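Local coordinates for carboxylic ester hydrolase (Aspergillus niger, PDB 7K4O), which hydrolyses ester bonds of tannins as a serine esterase of the tannase family, and binds gallic acid (3,4,5-trihydroxybenzoic acid) in its active-site pocket, at residues Q221-N226 / T366-L371; V227-L232 / A334-N339. All blocks are in the same frame, centred on the assembly; numbering follows the deposited sequence. Where two conformers were deposited one is given.

Both contacts use helix 224-232: contact 1 involves segment 221-226, which runs into it, and contact 2 its later turns. The contact centres lie about 10 Å from each other, and about 21 and 26 Å from the centre of the chain. They also touch directly: Lys230 NZ of contact 2 lies 3.3 Å from Leu371 O of contact 1, and Ser225 CB lies 3.6 Å from Ala334 N. Contact 1 has the tie to the active site, for its His222 binds the gallic acid. Contact 2 runs instead from the helix to the glycosylated Asn339, so the pair spans the region between pocket and sugar.

Contact 1 (Q221-N226 / T366-L371); sequences QHLYSN and TTLDSL. With GDE (3,4,5-trihydroxybenzoic acid), chain J.
Segment 221-226, which runs into helix 224-232, passes the irregular segment 366-371 with the backbones well apart, the closest CA atoms, of Asn226 and Leu371, being 8.5 Å from each other. This packing belongs to the helical region inserted between strands 205-209 and 410-416 of the alpha/beta-hydrolase sheet, and His222 of segment 221-226 lines the gallic acid pocket. Leu371 sends CD1 against CB of Asn226 at 3.6 Å, the two side chains crossing at about a right angle. The Asn226 amide is occupied beyond this contact, its OD1 accepting from Asp350 N and its ND2 donating to Asp348 O, which fixes its rotation. Leu223 CD1 lies 4.4 Å from both Leu371 CD2 and Leu368 CD2; Ile357, Leu379 and Trp382 add to this apolar cluster. Next to Leu223 in the chain, His222 points to the ligand. Its CG stands beside the backbone N (chi1 -86°), and Gln221 NE2 lies 3.8 Å above the ring plane over the centre. Asp333 OD1 is hydrogen-bonded to ND1 and helps set the rotation of the ring. At the other end of the imidazole, NE2 meets two neighbouring gallate hydroxyls: it is hydrogen-bonded to OAD at 2.7 Å, in the ring plane, and donates a longer bond of 3.2 Å to OAE.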
ATOM      1  N   GLN A 221      -8.436   0.035  13.089  1.00 25.38           N
ATOM      2  CA  GLN A 221      -7.260  -0.047  13.997  1.00 23.85           C
ATOM      3  C   GLN A 221      -6.555   1.297  14.092  1.00 25.84           C
ATOM      4  O   GLN A 221      -5.816   1.492  15.099  1.00 27.40           O
ATOM      5  CB  GLN A 221      -6.333  -1.211  13.677  1.00 24.81           C
ATOM      6  CG  GLN A 221      -5.600  -1.106  12.360  1.00 24.97           C
ATOM      7  CD  GLN A 221      -4.364  -0.231  12.407  1.00 25.62           C
ATOM      8  OE1 GLN A 221      -3.599  -0.300  13.389  1.00 26.52           O
ATOM      9  NE2 GLN A 221      -4.201   0.632  11.387  1.00 23.44           N
ATOM     10  N   HIS A 222      -6.790   2.229  13.185  1.00 23.32           N
ATOM     11  CA  HIS A 222      -6.222   3.586  13.264  1.00 23.82           C
ATOM     12  C   HIS A 222      -6.741   4.312  14.534  1.00 26.08           C
ATOM     13  O   HIS A 222      -6.106   5.291  14.917  1.00 25.46           O
ATOM     14  CB  HIS A 222      -6.531   4.403  12.034  1.00 26.06           C
ATOM     15  CG  HIS A 222      -5.558   4.217  10.909  1.00 26.93           C
ATOM     16  ND1 HIS A 222      -4.230   4.614  11.036  1.00 28.73           N
ATOM     17  CD2 HIS A 222      -5.717   3.721   9.642  1.00 26.56           C
ATOM     18  CE1 HIS A 222      -3.621   4.421   9.865  1.00 30.92           C
ATOM     19  NE2 HIS A 222      -4.515   3.849   8.987  1.00 27.22           N
ATOM     20  N   LEU A 223      -7.842   3.836  15.117  1.00 27.73           N
ATOM     21  CA  LEU A 223      -8.428   4.451  16.352  1.00 26.75           C
ATOM     22  C   LEU A 223      -7.869   3.726  17.561  1.00 28.69           C
ATOM     23  O   LEU A 223      -8.145   4.194  18.657  1.00 29.56           O
ATOM     24  CB  LEU A 223      -9.960   4.363  16.318  1.00 27.27           C
ATOM     25  CG  LEU A 223     -10.659   5.203  15.271  1.00 26.39           C
ATOM     26  CD1 LEU A 223     -12.193   5.027  15.340  1.00 27.98           C
ATOM     27  CD2 LEU A 223     -10.325   6.664  15.375  1.00 28.42           C
ATOM     28  N   TYR A 224      -7.153   2.602  17.406  1.00 26.22           N
ATOM     29  CA  TYR A 224      -6.745   1.776  18.569  1.00 28.36           C
ATOM     30  C   TYR A 224      -5.864   2.594  19.550  1.00 31.11           C
ATOM     31  O   TYR A 224      -6.165   2.653  20.772  1.00 31.34           O
ATOM     32  CB  TYR A 224      -6.028   0.512  18.147  1.00 26.61           C
ATOM     33  CG  TYR A 224      -5.577  -0.342  19.288  1.00 27.44           C
ATOM     34  CD1 TYR A 224      -6.431  -0.656  20.335  1.00 30.89           C
ATOM     35  CD2 TYR A 224      -4.269  -0.776  19.366  1.00 29.21           C
ATOM     36  CE1 TYR A 224      -5.982  -1.399  21.415  1.00 31.30           C
ATOM     37  CE2 TYR A 224      -3.823  -1.535  20.427  1.00 28.76           C
ATOM     38  CZ  TYR A 224      -4.665  -1.807  21.489  1.00 28.73           C
ATOM     39  OH  TYR A 224      -4.209  -2.588  22.541  1.00 30.86           O
ATOM     40  N   SER A 225      -4.794   3.214  19.082  1.00 30.09           N
ATOM     41  CA  SER A 225      -3.911   4.045  19.944  1.00 29.93           C
ATOM     42  C   SER A 225      -4.736   5.102  20.715  1.00 30.82           C
ATOM     43  O   SER A 225      -4.507   5.268  21.926  1.00 31.26           O
ATOM     44  CB  SER A 225      -2.849   4.697  19.141  1.00 29.54           C
ATOM     45  OG  SER A 225      -1.932   3.726  18.673  1.00 30.17           O
ATOM     46  N   ASN A 226      -5.623   5.811  20.046  1.00 27.88           N
ATOM     47  CA  ASN A 226      -6.534   6.797  20.679  1.00 31.38           C
ATOM     48  C   ASN A 226      -7.297   6.123  21.827  1.00 34.40           C
ATOM     49  O   ASN A 226      -7.398   6.728  22.946  1.00 35.40           O
ATOM     50  CB  ASN A 226      -7.557   7.356  19.706  1.00 30.36           C
ATOM     51  CG  ASN A 226      -7.068   8.333  18.667  1.00 32.12           C
ATOM     52  OD1 ASN A 226      -7.690   8.440  17.605  1.00 32.71           O
ATOM     53  ND2 ASN A 226      -6.004   9.067  18.946  1.00 28.09           N
ATOM     54  N   THR A 366     -16.725  13.117   7.118  1.00 29.36           N
ATOM     55  CA  THR A 366     -15.346  12.637   6.855  1.00 31.73           C
ATOM     56  C   THR A 366     -14.497  12.787   8.115  1.00 33.26           C
ATOM     57  O   THR A 366     -13.341  12.402   8.099  1.00 32.49           O
ATOM     58  CB  THR A 366     -14.745  13.341   5.635  1.00 35.50           C
ATOM     59  OG1 THR A 366     -14.852  14.747   5.861  1.00 35.81           O
ATOM     60  CG2 THR A 366     -15.439  12.951   4.345  1.00 36.07           C
ATOM     61  N   THR A 367     -15.090  13.254   9.201  1.00 32.57           N
ATOM     62  CA  THR A 367     -14.390  13.477  10.487  0.51 36.50           C
ATOM     63  C   THR A 367     -15.286  12.983  11.610  1.00 35.11           C
ATOM     64  O   THR A 367     -16.496  13.220  11.528  1.00 37.57           O
ATOM     65  CB  THR A 367     -14.036  14.965  10.670  0.51 37.21           C
ATOM     66  OG1 THR A 367     -13.169  15.326   9.599  0.51 43.59           O
ATOM     67  CG2 THR A 367     -13.379  15.275  11.999  0.51 38.24           C
ATOM     68  N   LEU A 368     -14.688  12.362  12.588  1.00 34.33           N
ATOM     69  CA  LEU A 368     -15.360  11.968  13.837  1.00 40.54           C
ATOM     70  C   LEU A 368     -15.024  13.034  14.892  1.00 43.78           C
ATOM     71  O   LEU A 368     -13.809  13.352  15.101  1.00 40.99           O
ATOM     72  CB  LEU A 368     -14.804  10.592  14.172  1.00 41.95           C
ATOM     73  CG  LEU A 368     -15.709   9.659  14.938  1.00 39.45           C
ATOM     74  CD1 LEU A 368     -17.047   9.462  14.233  1.00 38.66           C
ATOM     75  CD2 LEU A 368     -14.979   8.367  15.177  1.00 37.30           C
ATOM     76  N   ASP A 369     -16.041  13.588  15.546  1.00 50.83           N
ATOM     77  CA  ASP A 369     -15.883  14.756  16.471  1.00 56.43           C
ATOM     78  C   ASP A 369     -15.559  14.294  17.892  1.00 48.07           C
ATOM     79  O   ASP A 369     -15.045  15.097  18.688  1.00 52.81           O
ATOM     80  CB  ASP A 369     -17.141  15.633  16.545  1.00 66.76           C
ATOM     81  CG  ASP A 369     -17.427  16.433  15.280  1.00 81.46           C
ATOM     82  OD1 ASP A 369     -16.497  16.595  14.444  1.00 89.05           O
ATOM     83  OD2 ASP A 369     -18.585  16.886  15.128  1.00 94.28           O
ATOM     84  N   SER A 370     -15.868  13.051  18.223  1.00 43.76           N
ATOM     85  CA  SER A 370     -15.719  12.520  19.590  1.00 42.51           C
ATOM     86  C   SER A 370     -15.427  11.025  19.544  1.00 35.48           C
ATOM     87  O   SER A 370     -15.891  10.329  18.610  1.00 36.93           O
ATOM     88  CB  SER A 370     -16.989  12.841  20.371  1.00 44.88           C
ATOM     89  OG  SER A 370     -17.062  12.071  21.535  1.00 44.75           O
ATOM     90  N   LEU A 371     -14.746  10.530  20.566  1.00 34.64           N
ATOM     91  CA  LEU A 371     -14.694   9.076  20.856  1.00 33.29           C
ATOM     92  C   LEU A 371     -15.426   8.762  22.165  1.00 35.16           C
ATOM     93  O   LEU A 371     -15.131   7.712  22.768  1.00 32.93           O
ATOM     94  CB  LEU A 371     -13.224   8.640  20.922  1.00 33.63           C
ATOM     95  CG  LEU A 371     -12.480   8.657  19.583  1.00 35.46           C
ATOM     96  CD1 LEU A 371     -11.056   8.164  19.785  1.00 36.53           C
ATOM     97  CD2 LEU A 371     -13.198   7.827  18.519  1.00 36.30           C
TER
HETATM   98  OAA GDE J 603      -2.954   5.176   0.830  0.99 26.88           O
HETATM   99  OAB GDE J 603      -1.603   5.989   2.381  0.99 31.84           O
HETATM  100  OAC GDE J 603      -6.903   3.408   3.611  0.96 23.14           O
HETATM  101  OAD GDE J 603      -3.212   3.651   6.636  0.99 23.99           O
HETATM  102  OAE GDE J 603      -5.761   3.003   6.150  0.90 22.20           O
HETATM  103  CAF GDE J 603      -4.773   4.360   2.822  0.99 25.42           C
HETATM  104  CAG GDE J 603      -2.886   4.487   4.365  0.95 24.79           C
HETATM  105  CAH GDE J 603      -2.626   5.339   2.044  1.00 30.77           C
HETATM  106  CAI GDE J 603      -5.559   3.786   3.833  1.00 24.04           C
HETATM  107  CAJ GDE J 603      -3.690   3.941   5.399  0.99 25.67           C
HETATM  108  CAK GDE J 603      -3.480   4.741   3.139  0.95 25.39           C
HETATM  109  CAL GDE J 603      -4.980   3.581   5.115  0.94 24.98           C

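Contact 2 (V227-L232 / A334-N339); sequences VVEKTL and AETQYN. With NAG (2-acetamido-2-deoxy-beta-D-glucopyranose), chain I.
A buried glutamate, Glu229, ties helix 224-232 to the segment leading into the beta hairpin 337-339/344-346, whose first strand carries the N-linked sugar. With its CG beside the backbone N (chi1 -69°) and the chain extended beyond CG, the acid group of Glu229 reaches from the helix to the opposite backbone. OE2 comes within 2.5 Å of Ala334 O; two oxygens this close suggest that the acid carries a proton, which burial may promote. The same oxygen lies 3.4 Å from Ala334 CB. Thr336 CG2 sits 3.7 Å from both oxygens of the acid group, OE1 and OE2 of Glu229, the two side chains crossing obliquely. Thr336 OG1 takes the position between the backbone N and the carbonyl carbon (chi1 53°), where it bonds to Pro236 O, leaving the methyl to face the acid. A water lies within hydrogen-bonding distance of Glu229 OE1 (2.7 Å) and of Glu335 O and can link helix and segment.

Within the helix, Val227 O is gripped twice: Thr231 N and Thr231 OG1 reach it from opposite faces of its carbonyl plane, OG1 at 2.7 Å and 37° out of that plane. At the far end of the other segment, Asn339 ND2 is bonded covalently to C1 of the sugar, while Asn339 OD1 accepts from Thr341 OG1 of the glycosylation sequon. Around the contact, helix 376-390 packs on Val227 and Val228 through Tyr376, helix 300-310 meets Val228, Leu232 and Ala334, helix 238-252 touches Ala334 and Thr336, and strand 344-346 pairs with Gln337 through Gly346.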
ATOM      1  N   VAL A 227      -7.838   4.929  21.610  1.00 30.79           N
ATOM      2  CA  VAL A 227      -8.703   4.278  22.617  1.00 31.55           C
ATOM      3  C   VAL A 227      -7.835   3.737  23.761  1.00 37.25           C
ATOM      4  O   VAL A 227      -8.287   3.751  24.927  1.00 33.53           O
ATOM      5  CB  VAL A 227      -9.616   3.241  21.961  1.00 31.80           C
ATOM      6  CG1 VAL A 227     -10.351   2.430  22.996  1.00 31.49           C
ATOM      7  CG2 VAL A 227     -10.587   3.942  21.001  1.00 32.49           C
ATOM      8  N   VAL A 228      -6.607   3.327  23.476  1.00 31.07           N
ATOM      9  CA  VAL A 228      -5.657   2.917  24.551  1.00 34.70           C
ATOM     10  C   VAL A 228      -5.416   4.129  25.461  1.00 32.62           C
ATOM     11  O   VAL A 228      -5.433   3.965  26.700  1.00 35.71           O
ATOM     12  CB  VAL A 228      -4.314   2.398  24.003  1.00 33.57           C
ATOM     13  CG1 VAL A 228      -3.284   2.267  25.122  1.00 33.50           C
ATOM     14  CG2 VAL A 228      -4.487   1.060  23.290  1.00 30.88           C
ATOM     15  N   GLU A 229      -5.135   5.274  24.879  1.00 32.01           N
ATOM     16  CA  GLU A 229      -4.839   6.506  25.650  1.00 34.27           C
ATOM     17  C   GLU A 229      -6.071   6.837  26.512  1.00 41.19           C
ATOM     18  O   GLU A 229      -5.903   7.187  27.704  1.00 38.31           O
ATOM     19  CB  GLU A 229      -4.493   7.658  24.730  1.00 35.05           C
ATOM     20  CG  GLU A 229      -3.166   7.465  24.032  1.00 35.21           C
ATOM     21  CD  GLU A 229      -2.861   8.437  22.913  1.00 30.97           C
ATOM     22  OE1 GLU A 229      -3.733   9.238  22.515  1.00 35.99           O
ATOM     23  OE2 GLU A 229      -1.705   8.418  22.473  1.00 38.20           O
ATOM     24  N   LYS A 230      -7.259   6.775  25.939  1.00 36.76           N
ATOM     25  CA  LYS A 230      -8.511   7.072  26.693  1.00 40.14           C
ATOM     26  C   LYS A 230      -8.688   6.048  27.806  1.00 41.86           C
ATOM     27  O   LYS A 230      -9.019   6.441  28.944  1.00 43.04           O
ATOM     28  CB  LYS A 230      -9.760   6.940  25.823  1.00 42.78           C
ATOM     29  CG  LYS A 230     -10.141   8.135  24.976  1.00 50.67           C
ATOM     30  CD  LYS A 230     -11.283   7.758  24.035  1.00 55.79           C
ATOM     31  CE  LYS A 230     -12.469   7.103  24.719  1.00 48.19           C
ATOM     32  NZ  LYS A 230     -13.257   8.119  25.440  1.00 58.19           N
ATOM     33  N   THR A 231      -8.535   4.777  27.495  1.00 35.26           N
ATOM     34  CA  THR A 231      -8.793   3.684  28.441  1.00 35.54           C
ATOM     35  C   THR A 231      -7.821   3.758  29.641  1.00 43.96           C
ATOM     36  O   THR A 231      -8.275   3.546  30.779  1.00 38.60           O
ATOM     37  CB  THR A 231      -8.682   2.337  27.745  1.00 37.46           C
ATOM     38  OG1 THR A 231      -9.654   2.284  26.699  1.00 35.73           O
ATOM     39  CG2 THR A 231      -8.935   1.197  28.698  1.00 36.26           C
ATOM     40  N   LEU A 232      -6.533   4.007  29.410  1.00 36.74           N
ATOM     41  CA  LEU A 232      -5.512   4.101  30.481  1.00 41.14           C
ATOM     42  C   LEU A 232      -5.432   5.535  31.022  1.00 40.30           C
ATOM     43  O   LEU A 232      -4.667   5.757  31.956  1.00 43.52           O
ATOM     44  CB  LEU A 232      -4.168   3.633  29.927  1.00 39.36           C
ATOM     45  CG  LEU A 232      -4.108   2.157  29.552  1.00 42.12           C
ATOM     46  CD1 LEU A 232      -2.789   1.830  28.851  1.00 41.58           C
ATOM     47  CD2 LEU A 232      -4.348   1.248  30.762  1.00 44.66           C
ATOM     48  N   ALA A 334      -0.924   7.340  17.732  1.00 30.76           N
ATOM     49  CA  ALA A 334      -0.961   7.767  19.162  1.00 34.11           C
ATOM     50  C   ALA A 334      -0.796   9.277  19.313  1.00 34.91           C
ATOM     51  O   ALA A 334      -0.912   9.772  20.488  1.00 36.71           O
ATOM     52  CB  ALA A 334       0.099   7.037  19.963  1.00 32.43           C
ATOM     53  N   GLU A 335      -0.491  10.004  18.251  1.00 34.52           N
ATOM     54  CA  GLU A 335      -0.185  11.454  18.314  1.00 34.94           C
ATOM     55  C   GLU A 335      -1.239  12.164  19.174  1.00 36.21           C
ATOM     56  O   GLU A 335      -2.453  11.963  18.988  1.00 34.84           O
ATOM     57  CB  GLU A 335      -0.150  12.112  16.937  1.00 42.38           C
ATOM     58  CG  GLU A 335       0.439  13.523  16.977  1.00 49.99           C
ATOM     59  CD  GLU A 335       1.971  13.583  17.004  1.00 55.68           C
ATOM     60  OE1 GLU A 335       2.647  12.503  17.004  1.00 63.06           O
ATOM     61  OE2 GLU A 335       2.496  14.705  17.010  1.00 64.93           O
ATOM     62  N   THR A 336      -0.762  12.914  20.173  1.00 35.84           N
ATOM     63  CA  THR A 336      -1.633  13.741  21.050  1.00 35.64           C
ATOM     64  C   THR A 336      -1.533  15.198  20.617  1.00 38.55           C
ATOM     65  O   THR A 336      -0.706  15.529  19.787  1.00 37.82           O
ATOM     66  CB  THR A 336      -1.206  13.532  22.513  1.00 35.37           C
ATOM     67  OG1 THR A 336       0.204  13.779  22.625  1.00 38.80           O
ATOM     68  CG2 THR A 336      -1.526  12.131  22.954  1.00 38.16           C
ATOM     69  N   GLN A 337      -2.367  16.056  21.183  1.00 41.37           N
ATOM     70  CA  GLN A 337      -2.300  17.496  20.879  1.00 43.18           C
ATOM     71  C   GLN A 337      -2.231  18.294  22.184  1.00 45.30           C
ATOM     72  O   GLN A 337      -2.832  17.894  23.220  1.00 41.47           O
ATOM     73  CB  GLN A 337      -3.471  17.970  20.030  1.00 40.74           C
ATOM     74  CG  GLN A 337      -4.830  17.765  20.663  1.00 47.68           C
ATOM     75  CD  GLN A 337      -5.940  18.179  19.722  1.00 60.03           C
ATOM     76  OE1 GLN A 337      -5.952  19.286  19.188  1.00 64.77           O
ATOM     77  NE2 GLN A 337      -6.875  17.275  19.478  1.00 62.47           N
ATOM     78  N   TYR A 338      -1.515  19.400  22.101  1.00 49.74           N
ATOM     79  CA  TYR A 338      -1.252  20.284  23.258  1.00 53.89           C
ATOM     80  C   TYR A 338      -2.400  21.283  23.395  1.00 43.80           C
ATOM     81  O   TYR A 338      -2.726  21.962  22.410  1.00 50.13           O
ATOM     82  CB  TYR A 338       0.073  21.016  23.090  1.00 55.07           C
ATOM     83  CG  TYR A 338       0.480  21.723  24.353  1.00 65.98           C
ATOM     84  CD1 TYR A 338       0.836  20.996  25.479  1.00 73.27           C
ATOM     85  CD2 TYR A 338       0.494  23.107  24.427  1.00 71.75           C
ATOM     86  CE1 TYR A 338       1.205  21.636  26.652  1.00 79.43           C
ATOM     87  CE2 TYR A 338       0.879  23.763  25.585  1.00 72.73           C
ATOM     88  CZ  TYR A 338       1.242  23.021  26.696  1.00 78.65           C
ATOM     89  OH  TYR A 338       1.615  23.649  27.849  1.00 91.93           O
ATOM     90  N   ASN A 339      -2.972  21.375  24.591  1.00 56.93           N
ATOM     91  CA  ASN A 339      -4.003  22.380  24.958  1.00 65.05           C
ATOM     92  C   ASN A 339      -3.303  23.505  25.742  1.00 67.82           C
ATOM     93  O   ASN A 339      -2.724  23.216  26.797  1.00 60.30           O
ATOM     94  CB  ASN A 339      -5.140  21.733  25.749  1.00 71.97           C
ATOM     95  CG  ASN A 339      -6.290  22.692  25.946  1.00 82.62           C
ATOM     96  OD1 ASN A 339      -6.089  23.894  26.078  1.00 85.20           O
ATOM     97  ND2 ASN A 339      -7.513  22.204  25.936  1.00 96.12           N
TER
HETATM   98  C1  NAG I 602      -8.447  23.289  26.110  0.78109.02           C
HETATM   99  C2  NAG I 602      -9.450  23.243  24.989  1.00113.69           C
HETATM  100  C3  NAG I 602     -10.457  24.364  25.103  0.86117.03           C
HETATM  101  C4  NAG I 602     -11.188  24.172  26.404  0.96121.51           C
HETATM  102  C5  NAG I 602     -10.164  24.144  27.526  0.95117.15           C
HETATM  103  C6  NAG I 602     -10.884  23.812  28.815  1.00112.48           C
HETATM  104  C7  NAG I 602      -9.088  22.419  22.788  1.00107.04           C
HETATM  105  C8  NAG I 602      -8.613  22.698  21.399  1.00103.23           C
HETATM  106  N2  NAG I 602      -8.852  23.358  23.682  0.92111.44           N
HETATM  107  O3  NAG I 602     -11.394  24.287  24.026  0.55117.72           O
HETATM  108  O4  NAG I 602     -12.126  25.237  26.569  1.00124.76           O
HETATM  109  O5  NAG I 602      -9.176  23.138  27.302  0.84117.78           O
HETATM  110  O6  NAG I 602      -9.930  23.456  29.805  1.00103.91           O
HETATM  111  O7  NAG I 602      -9.695  21.412  23.095  1.00104.41           O
HETATM  112  O   HOH W   1      -4.315  11.139  20.632  1.00 34.66           O